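Local coordinates for protein S-adenosylmethionine tRNA ribosyltransferase (Rhodococcus sp., PDB 2NS0) that is of unknown function but may be an S-adenosylmethionine tRNA ribosyltransferase, with a small fold probably of the helix-turn-helix class, at residues 52-56 with 57-61. Numbering follows the deposited sequence.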
# COMPACT_ATOMS: atom_id res chain seq x y z
N ARG A 52 -5.04 5.20 4.81
CA ARG A 52 -4.86 6.64 4.92
C ARG A 52 -4.59 7.34 3.57
O ARG A 52 -5.16 8.40 3.31
CB ARG A 52 -3.77 6.97 5.96
CG ARG A 52 -4.20 6.67 7.40
CD ARG A 52 -3.15 7.16 8.45
NE ARG A 52 -1.82 6.62 8.18
CZ ARG A 52 -1.34 5.47 8.65
NH1 ARG A 52 -2.06 4.70 9.47
NH2 ARG A 52 -0.12 5.09 8.31
N LEU A 53 -3.73 6.78 2.73
CA LEU A 53 -3.46 7.37 1.43
C LEU A 53 -4.64 7.26 0.47
O LEU A 53 -4.84 8.12 -0.39
CB LEU A 53 -2.20 6.74 0.79
CG LEU A 53 -0.91 7.08 1.54
CD1 LEU A 53 0.28 6.45 0.77
CD2 LEU A 53 -0.73 8.55 1.70
N ALA A 54 -5.44 6.21 0.62
CA ALA A 54 -6.71 6.06 -0.09
C ALA A 54 -7.72 7.12 0.36
O ALA A 54 -8.36 7.73 -0.46
CB ALA A 54 -7.28 4.62 0.08
N ASP A 55 -7.86 7.33 1.67
CA ASP A 55 -8.76 8.37 2.19
C ASP A 55 -8.39 9.77 1.64
O ASP A 55 -9.27 10.61 1.38
CB ASP A 55 -8.73 8.40 3.72
CG ASP A 55 -9.36 7.15 4.38
OD1 ASP A 55 -10.10 6.41 3.70
OD2 ASP A 55 -9.08 6.90 5.57
N ALA A 56 -7.10 10.00 1.41
CA ALA A 56 -6.58 11.27 0.94
C ALA A 56 -6.73 11.37 -0.58
O ALA A 56 -6.51 12.40 -1.14
CB ALA A 56 -5.15 11.40 1.33
N GLY A 57 -7.11 10.27 -1.22
CA GLY A 57 -7.36 10.24 -2.63
C GLY A 57 -6.11 10.06 -3.46
O GLY A 57 -6.21 10.07 -4.68
N GLU A 58 -4.96 9.87 -2.81
CA GLU A 58 -3.66 9.68 -3.50
C GLU A 58 -3.49 8.32 -4.21
O GLU A 58 -2.91 8.23 -5.31
CB GLU A 58 -2.52 9.82 -2.49
CG GLU A 58 -2.48 11.20 -1.86
CD GLU A 58 -1.15 11.52 -1.18
OE1 GLU A 58 -0.20 10.73 -1.31
OE2 GLU A 58 -1.08 12.60 -0.56
N VAL A 59 -3.97 7.26 -3.56
CA VAL A 59 -3.90 5.93 -4.10
C VAL A 59 -5.29 5.30 -4.03
O VAL A 59 -6.15 5.81 -3.30
CB VAL A 59 -2.87 5.02 -3.32
CG1 VAL A 59 -1.46 5.68 -3.25
CG2 VAL A 59 -3.40 4.59 -1.95
N GLU A 60 -5.49 4.23 -4.81
CA GLU A 60 -6.63 3.33 -4.63
C GLU A 60 -6.14 1.93 -4.33
O GLU A 60 -5.07 1.48 -4.82
CB GLU A 60 -7.49 3.26 -5.90
CG GLU A 60 -8.22 4.54 -6.24
CD GLU A 60 -8.75 4.55 -7.63
OE1 GLU A 60 -8.00 4.20 -8.57
OE2 GLU A 60 -9.95 4.89 -7.78
N VAL A 61 -6.94 1.21 -3.57
CA VAL A 61 -6.63 -0.17 -3.26
C VAL A 61 -7.70 -0.98 -4.00
O VAL A 61 -8.90 -0.60 -3.99
CB VAL A 61 -6.73 -0.44 -1.72
CG1 VAL A 61 -6.59 -1.94 -1.42
CG2 VAL A 61 -5.74 0.45 -0.90
O HOH W 1 -8.75 6.80 -3.07
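Leu53 O takes the backbone N-H of Glu58, with N and O 3.0 Å apart, as helix 43-55 ends in a Schellman motif and the chain turns into strand 59-63. Gly57 stands at the turn with positive phi (83°). A side chain on it would run into Ala56 O. Its N-H bonds to Ala54 O, with N and O 2.9 Å apart. Val59 N adds a weak bond to Leu53 O. That oxygen therefore serves two successive N-H groups of the outgoing chain.

One water donates to both Ala54 O and Val59 O and bridges helix end and strand start. Val59 O also meets the CA-H of Ala54, with CA and O 3.3 Å apart. On the buried side, Val59 packs against Leu53. With CG1 anti to the carbonyl carbon (chi1 -54°), Val59 CG2 falls between the backbone N and the carbonyl carbon, where it meets Leu53 CB at 3.7 Å. Both side chains also touch helix 5-18.

Glu58 runs extended beyond CG (chi2 -163°), and its side chain slants across that of Leu53. Its OE1 lies 3.8 Å from Leu53 CD2, an apolar neighbour. The charge is met by a salt bridge to Arg13 on helix 5-18. Replacing Glu58 by alanine removes the carboxylate, and Arg13 would probably lose this salt-bridge partner while the Leu53 CD2 methyl loses a neighbour.

The contact is a helix-to-strand junction, with backbone bonds setting the turn and apolar groups filling its inner side. Of the carbonyls at the helix end, Leu53 O is met by N-H groups of the turn and Ala54 O by Gly57 N-H and the water, while the Glu58 carboxylate ties the junction to helix 5-18.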